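PDB 4AXH: (R)-specific secondary-alkylsulfatase from Pseudomonas sp., which catalyses the zinc-dependent hydrolysis of (R)-secondary alkyl sulfates with strict inversion of configuration, giving (S)-alcohols and sulfate. Local coordinates for residues K44-E47 with V48-N51; H275-G279 with V280-F284; A525-R529 with H530-T534. All blocks are in the same frame, centred on the assembly; numbering follows the deposited sequence. Where two conformers were deposited one is given.

Overall arrangement
The three contacts follow one another along the chain, each between neighbouring residues, and none touches another. Interaction 1 closes the N-terminal helix 39-48 at the surface. Interaction 2 is the hairpin of strands 272-277 and 280-286, at one edge of a six-stranded sheet of the metallo-beta-lactamase domain that carries the two zinc ions. Interaction 3 ends helix 515-529, which falls in the alkylsulfatase dimerisation family region, and leads into the loop before helix 549-559. Centre to centre, interactions 1 and 3 are about 31 Å apart; interaction 2 lies about 47 Å from 1 and, across the chain's centre, about 50 Å from 3. Only interaction 2 belongs to the zinc-bearing domain's sheet; 1 and 3 are local helix ends elsewhere.

Interaction 1: K44-E47 with V48-N51; sequences KNAE and VLKN
E47 and K50, three residues apart at the end of helix 39-48, send their side chains across each other at about a right angle. The E47 chain starts with CG anti to the backbone N (chi1 -172°), and the bend at chi2 turns the carboxylate toward K50 and N51; E47 is modelled in two conformers, so this placing is tentative. K50 has CG lodged between its own N and carbonyl carbon (chi1 38°), which brings the end of the methylene chain across the carboxylate, CE nearest OE1. The ammonium group lies farther on: in this conformer K50 NZ is 4.2 Å from E47 OE1, which puts opposite charges near each other but beyond a salt bridge. The side chain of N51 also appears to cross that of E47 at about a right angle.

Around the helix from this polar group, V48 lays CG2 over the preceding turn, 3.5 Å from K44 O. L49 folds back toward A46, its CD1 lying 3.5 Å from A46 O, and the methyl of A46 is a looser neighbour. The backbone beneath is held by three weak bonds of the i to i+3 kind, from V48 N to N45 O, from L49 N to A46 O and, lengthening to 3.3 Å, from K50 N to E47 O.

Toward the rest of the protein, buried N45 bonds D99 O and Y510 O through ND2, and N45, V48 and L49 touch P103, which begins helix 103-111. Weak i to i+3 bonds, of 3-10 type, followed by a residue of positive phi (N51), are characteristic of a helix C-terminal turn winding down into a loop, here on the protein surface away from the zinc site.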
loop_
_atom_site.group_PDB
_atom_site.type_symbol
_atom_site.label_atom_id
_atom_site.label_comp_id
_atom_site.label_asym_id
_atom_site.label_seq_id
_atom_site.Cartn_x
_atom_site.Cartn_y
_atom_site.Cartn_z
ATOM N N LYS A 44 19.279 -12.578 -28.272
ATOM C CA LYS A 44 18.230 -11.752 -27.665
ATOM C C LYS A 44 18.672 -10.277 -27.515
ATOM O O LYS A 44 17.874 -9.377 -27.779
ATOM C CB LYS A 44 17.816 -12.325 -26.306
ATOM C CG LYS A 44 16.359 -12.033 -25.958
ATOM C CD LYS A 44 16.107 -11.981 -24.431
ATOM C CE LYS A 44 14.666 -11.651 -24.081
ATOM N NZ LYS A 44 13.812 -12.874 -24.022
ATOM N N ASN A 45 19.949 -10.033 -27.140
ATOM C CA ASN A 45 20.486 -8.687 -26.988
ATOM C C ASN A 45 20.689 -8.019 -28.324
ATOM O O ASN A 45 20.301 -6.861 -28.479
ATOM C CB ASN A 45 21.767 -8.673 -26.143
ATOM C CG ASN A 45 21.539 -8.857 -24.656
ATOM O OD1 ASN A 45 20.462 -8.569 -24.121
ATOM N ND2 ASN A 45 22.559 -9.338 -23.956
ATOM N N ALA A 46 21.254 -8.740 -29.301
ATOM C CA ALA A 46 21.448 -8.226 -30.663
ATOM C C ALA A 46 20.087 -7.844 -31.293
ATOM O O ALA A 46 20.042 -6.917 -32.106
ATOM C CB ALA A 46 22.169 -9.243 -31.533
ATOM N N GLU A 47 18.992 -8.547 -30.894
ATOM C CA GLU A 47 17.642 -8.259 -31.379
ATOM C C GLU A 47 17.187 -6.863 -30.915
ATOM O O GLU A 47 16.543 -6.162 -31.686
ATOM C CB GLU A 47 16.651 -9.400 -31.016
ATOM C CG GLU A 47 15.251 -9.321 -31.617
ATOM C CD GLU A 47 15.095 -8.951 -33.079
ATOM O OE1 GLU A 47 16.068 -9.128 -33.850
ATOM O OE2 GLU A 47 13.986 -8.501 -33.458
ATOM N N VAL A 48 17.601 -6.429 -29.701
ATOM C CA VAL A 48 17.301 -5.098 -29.119
ATOM C C VAL A 48 17.874 -3.988 -30.013
ATOM O O VAL A 48 17.248 -2.948 -30.092
ATOM C CB VAL A 48 17.758 -4.944 -27.630
ATOM C CG1 VAL A 48 17.284 -3.638 -27.020
ATOM C CG2 VAL A 48 17.297 -6.109 -26.782
ATOM N N LEU A 49 19.024 -4.214 -30.692
ATOM C CA LEU A 49 19.680 -3.255 -31.612
ATOM C C LEU A 49 18.695 -2.657 -32.622
ATOM O O LEU A 49 18.738 -1.466 -32.891
ATOM C CB LEU A 49 20.882 -3.900 -32.337
ATOM C CG LEU A 49 22.258 -3.859 -31.618
ATOM C CD1 LEU A 49 22.347 -4.879 -30.512
ATOM C CD2 LEU A 49 23.370 -4.192 -32.575
ATOM N N LYS A 50 17.812 -3.492 -33.175
ATOM C CA LYS A 50 16.711 -3.088 -34.069
ATOM C C LYS A 50 15.484 -3.012 -33.168
ATOM O O LYS A 50 15.590 -3.405 -32.018
ATOM C CB LYS A 50 16.514 -4.053 -35.259
ATOM C CG LYS A 50 16.712 -5.530 -34.976
ATOM C CD LYS A 50 17.526 -6.152 -36.088
ATOM C CE LYS A 50 17.960 -7.551 -35.740
ATOM N NZ LYS A 50 18.805 -8.132 -36.815
ATOM N N ASN A 51 14.373 -2.457 -33.613
ATOM C CA ASN A 51 13.176 -2.288 -32.760
ATOM C C ASN A 51 13.283 -1.301 -31.520
ATOM O O ASN A 51 12.301 -1.082 -30.814
ATOM C CB ASN A 51 12.381 -3.616 -32.502
ATOM C CG ASN A 51 13.077 -4.700 -31.721
ATOM O OD1 ASN A 51 13.444 -5.761 -32.254
ATOM N ND2 ASN A 51 13.284 -4.454 -30.438
#

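Interaction 2: H275-G279 with V280-F284; sequences HTVDG and VELEF
The rings of H275 and F284 meet rim to rim: H275 CD2 sits at the phenyl edge, 3.6 Å from F284 CE2, with the two planes 52° apart and neither ring over the other's face. Next along the same side of the sheet, V277 CG1 touches L282 CD1 at 3.7 Å.

Backbone bonds bring these side chains together. H275 and L282 form an antiparallel hydrogen-bonded pair, with H275 N to L282 O at 2.7 Å and L282 N to H275 O at 2.8 Å. Closer to the turn, V277 N donates to V280 O at 3.0 Å, and the same oxygen receives a CA-H contact from T276. D278 and G279 make the bend, both with positive phi and psi, close to a type I' turn.

Second-shell residues fix the polar ends. E273 bonds H275 NE2, S142 and G143 hold the D278 carboxylate, and E281, on the opposite side of the sheet, forms a salt bridge with R274 and bonds Q302. F284 also meets the ring of F205; with H275 and V277 it packs onto strands 172-176 and 266-268 of the second sheet. This is a beta hairpin with a tight D278-G279 turn at a sheet edge, the side bearing V277, V280, L282 and F284 turned largely into the interior of the metallo-beta-lactamase sandwich.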
loop_
_atom_site.group_PDB
_atom_site.type_symbol
_atom_site.label_atom_id
_atom_site.label_comp_id
_atom_site.label_asym_id
_atom_site.label_seq_id
_atom_site.Cartn_x
_atom_site.Cartn_y
_atom_site.Cartn_z
ATOM N N HIS A 275 9.685 33.198 -3.770
ATOM C CA HIS A 275 10.715 33.701 -2.842
ATOM C C HIS A 275 11.908 34.233 -3.594
ATOM O O HIS A 275 12.319 33.667 -4.613
ATOM C CB HIS A 275 11.211 32.634 -1.873
ATOM C CG HIS A 275 10.200 32.228 -0.873
ATOM N ND1 HIS A 275 10.094 32.874 0.326
ATOM C CD2 HIS A 275 9.294 31.223 -0.922
ATOM C CE1 HIS A 275 9.112 32.265 0.971
ATOM N NE2 HIS A 275 8.608 31.255 0.259
ATOM N N THR A 276 12.489 35.298 -3.066
ATOM C CA THR A 276 13.657 35.916 -3.656
ATOM C C THR A 276 14.781 35.945 -2.632
ATOM O O THR A 276 14.532 36.231 -1.454
ATOM C CB THR A 276 13.283 37.198 -4.464
ATOM O OG1 THR A 276 14.455 37.825 -5.015
ATOM C CG2 THR A 276 12.456 38.187 -3.656
ATOM N N VAL A 277 15.990 35.514 -3.053
ATOM C CA VAL A 277 17.186 35.414 -2.195
ATOM C C VAL A 277 18.432 35.675 -3.033
ATOM O O VAL A 277 18.644 34.994 -4.035
ATOM C CB VAL A 277 17.239 34.080 -1.357
ATOM C CG1 VAL A 277 17.307 32.836 -2.239
ATOM C CG2 VAL A 277 18.375 34.095 -0.329
ATOM N N ASP A 278 19.231 36.683 -2.660
ATOM C CA ASP A 278 20.451 37.084 -3.376
ATOM C C ASP A 278 20.190 37.446 -4.856
ATOM O O ASP A 278 21.007 37.171 -5.740
ATOM C CB ASP A 278 21.589 36.061 -3.194
ATOM C CG ASP A 278 22.978 36.667 -3.316
ATOM O OD1 ASP A 278 23.155 37.851 -2.926
ATOM O OD2 ASP A 278 23.896 35.957 -3.778
ATOM N N GLY A 279 19.050 38.092 -5.093
ATOM C CA GLY A 279 18.636 38.519 -6.419
ATOM C C GLY A 279 18.332 37.353 -7.332
ATOM O O GLY A 279 18.608 37.414 -8.534
ATOM N N VAL A 280 17.792 36.263 -6.749
ATOM C CA VAL A 280 17.427 35.027 -7.438
ATOM C C VAL A 280 15.969 34.775 -7.113
ATOM O O VAL A 280 15.611 34.673 -5.939
ATOM C CB VAL A 280 18.348 33.828 -7.054
ATOM C CG1 VAL A 280 17.864 32.534 -7.679
ATOM C CG2 VAL A 280 19.794 34.090 -7.449
ATOM N N GLU A 281 15.125 34.720 -8.155
ATOM C CA GLU A 281 13.702 34.461 -8.016
ATOM C C GLU A 281 13.501 32.950 -8.059
ATOM O O GLU A 281 14.024 32.262 -8.946
ATOM C CB GLU A 281 12.913 35.128 -9.155
ATOM C CG GLU A 281 12.433 36.536 -8.886
ATOM C CD GLU A 281 11.901 37.209 -10.136
ATOM O OE1 GLU A 281 10.783 36.854 -10.578
ATOM O OE2 GLU A 281 12.622 38.065 -10.699
ATOM N N LEU A 282 12.735 32.443 -7.082
ATOM C CA LEU A 282 12.406 31.032 -6.925
ATOM C C LEU A 282 10.924 30.908 -6.711
ATOM O O LEU A 282 10.386 31.541 -5.808
ATOM C CB LEU A 282 13.123 30.408 -5.701
ATOM C CG LEU A 282 14.592 30.751 -5.460
ATOM C CD1 LEU A 282 14.965 30.545 -4.021
ATOM C CD2 LEU A 282 15.488 29.942 -6.347
ATOM N N GLU A 283 10.264 30.097 -7.548
ATOM C CA GLU A 283 8.864 29.718 -7.417
ATOM C C GLU A 283 8.931 28.213 -7.148
ATOM O O GLU A 283 9.548 27.456 -7.914
ATOM C CB GLU A 283 8.047 30.018 -8.687
ATOM C CG GLU A 283 6.546 29.793 -8.510
ATOM C CD GLU A 283 5.598 30.303 -9.590
ATOM O OE1 GLU A 283 6.052 31.048 -10.487
ATOM O OE2 GLU A 283 4.392 29.970 -9.528
ATOM N N PHE A 284 8.378 27.813 -6.018
ATOM C CA PHE A 284 8.294 26.440 -5.558
ATOM C C PHE A 284 6.876 25.928 -5.754
ATOM O O PHE A 284 5.914 26.641 -5.454
ATOM C CB PHE A 284 8.646 26.382 -4.057
ATOM C CG PHE A 284 9.992 26.982 -3.645
ATOM C CD1 PHE A 284 11.184 26.309 -3.907
ATOM C CD2 PHE A 284 10.053 28.176 -2.938
ATOM C CE1 PHE A 284 12.409 26.839 -3.517
ATOM C CE2 PHE A 284 11.284 28.705 -2.529
ATOM C CZ PHE A 284 12.458 28.041 -2.840
#

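Interaction 3: A525-R529 with H530-T534; sequences AMELR and HGVPT
H530 closes the last turn of helix 515-529 by giving its backbone N-H to M526 O, a bond of 2.8 Å. Its imidazole folds back over the same turn because CG stands beside its own backbone N (chi1 -44°). One ring face thereby covers the CB of R529, which lies 3.9 Å from the ring centroid in a CH-pi contact, offset toward the rim, while H530 as a whole remains exposed. G531 then leaves the helical conformation with positive phi, and its CA passes E527 O at 3.4 Å.

Beyond this compact turn the contact thins. E527 and V532 run side by side, yet E527 OE2 comes no nearer than 4.1 Å to V532 CB. The chain then leaves the helix, and T534 is poorly ordered.

The helical half is gripped from within the fold. The extended R529 side chain reaches E506 and D503 of helix 495-511 in salt bridges, and L528 packs on A502 of that helix. E527 pairs with R227 and bonds Y231, both of helix 222-233, while V532 leads the outgoing loop past K655.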
loop_
_atom_site.group_PDB
_atom_site.type_symbol
_atom_site.label_atom_id
_atom_site.label_comp_id
_atom_site.label_asym_id
_atom_site.label_seq_id
_atom_site.Cartn_x
_atom_site.Cartn_y
_atom_site.Cartn_z
ATOM N N ALA A 525 23.072 -14.029 -7.861
ATOM C CA ALA A 525 23.997 -15.005 -8.431
ATOM C C ALA A 525 25.294 -15.129 -7.594
ATOM O O ALA A 525 25.721 -16.243 -7.316
ATOM C CB ALA A 525 24.312 -14.650 -9.869
ATOM N N MET A 526 25.867 -13.998 -7.138
ATOM C CA MET A 526 27.045 -13.940 -6.280
ATOM C C MET A 526 26.805 -14.685 -4.951
ATOM O O MET A 526 27.544 -15.609 -4.650
ATOM C CB MET A 526 27.419 -12.477 -6.025
ATOM C CG MET A 526 28.577 -12.268 -5.059
ATOM S SD MET A 526 29.050 -10.498 -4.931
ATOM C CE MET A 526 30.005 -10.364 -6.384
ATOM N N GLU A 527 25.774 -14.313 -4.182
ATOM C CA GLU A 527 25.484 -14.944 -2.884
ATOM C C GLU A 527 25.113 -16.424 -2.981
ATOM O O GLU A 527 25.364 -17.174 -2.033
ATOM C CB GLU A 527 24.408 -14.193 -2.099
ATOM C CG GLU A 527 24.757 -12.794 -1.607
ATOM C CD GLU A 527 23.718 -12.179 -0.677
ATOM O OE1 GLU A 527 22.656 -12.807 -0.443
ATOM O OE2 GLU A 527 23.983 -11.079 -0.144
ATOM N N LEU A 528 24.514 -16.850 -4.117
ATOM C CA LEU A 528 24.133 -18.253 -4.334
ATOM C C LEU A 528 25.394 -19.069 -4.462
ATOM O O LEU A 528 25.479 -20.168 -3.927
ATOM C CB LEU A 528 23.301 -18.402 -5.607
ATOM C CG LEU A 528 21.813 -18.216 -5.446
ATOM C CD1 LEU A 528 21.157 -17.965 -6.798
ATOM C CD2 LEU A 528 21.165 -19.403 -4.679
ATOM N N ARG A 529 26.388 -18.501 -5.146
ATOM C CA ARG A 529 27.683 -19.099 -5.366
ATOM C C ARG A 529 28.541 -19.068 -4.097
ATOM O O ARG A 529 29.151 -20.078 -3.751
ATOM C CB ARG A 529 28.399 -18.376 -6.513
ATOM C CG ARG A 529 27.876 -18.785 -7.879
ATOM C CD ARG A 529 28.225 -17.769 -8.938
ATOM N NE ARG A 529 27.682 -18.162 -10.239
ATOM C CZ ARG A 529 27.787 -17.438 -11.348
ATOM N NH1 ARG A 529 28.418 -16.268 -11.328
ATOM N NH2 ARG A 529 27.262 -17.876 -12.484
ATOM N N HIS A 530 28.582 -17.922 -3.404
ATOM C CA HIS A 530 29.431 -17.727 -2.235
ATOM C C HIS A 530 28.640 -17.490 -0.950
ATOM O O HIS A 530 28.454 -18.428 -0.172
ATOM C CB HIS A 530 30.498 -16.649 -2.525
ATOM C CG HIS A 530 31.131 -16.807 -3.882
ATOM N ND1 HIS A 530 32.113 -17.760 -4.119
ATOM C CD2 HIS A 530 30.845 -16.186 -5.051
ATOM C CE1 HIS A 530 32.417 -17.659 -5.405
ATOM N NE2 HIS A 530 31.679 -16.730 -6.010
ATOM N N GLY A 531 28.132 -16.280 -0.759
ATOM C CA GLY A 531 27.356 -15.929 0.425
ATOM C C GLY A 531 27.517 -14.477 0.811
ATOM O O GLY A 531 28.065 -13.684 0.040
ATOM N N VAL A 532 27.047 -14.129 2.010
ATOM C CA VAL A 532 27.073 -12.760 2.527
ATOM C C VAL A 532 28.424 -12.350 3.192
ATOM O O VAL A 532 28.876 -13.054 4.096
ATOM C CB VAL A 532 25.777 -12.424 3.336
ATOM C CG1 VAL A 532 25.538 -13.383 4.501
ATOM C CG2 VAL A 532 25.750 -10.983 3.811
ATOM N N PRO A 533 29.081 -11.233 2.746
ATOM C CA PRO A 533 30.381 -10.824 3.349
ATOM C C PRO A 533 30.357 -10.070 4.703
ATOM O O PRO A 533 29.887 -10.649 5.684
ATOM C CB PRO A 533 31.044 -10.009 2.236
ATOM C CG PRO A 533 29.914 -9.431 1.487
ATOM C CD PRO A 533 28.698 -10.313 1.653
ATOM N N THR A 534 30.932 -8.822 4.780
ATOM C CA THR A 534 31.017 -7.974 5.981
ATOM C C THR A 534 31.273 -6.507 5.557
ATOM O O THR A 534 32.372 -6.206 5.067
ATOM C CB THR A 534 32.159 -8.475 6.943
ATOM O OG1 THR A 534 32.164 -9.900 7.061
ATOM C CG2 THR A 534 32.093 -7.837 8.332
#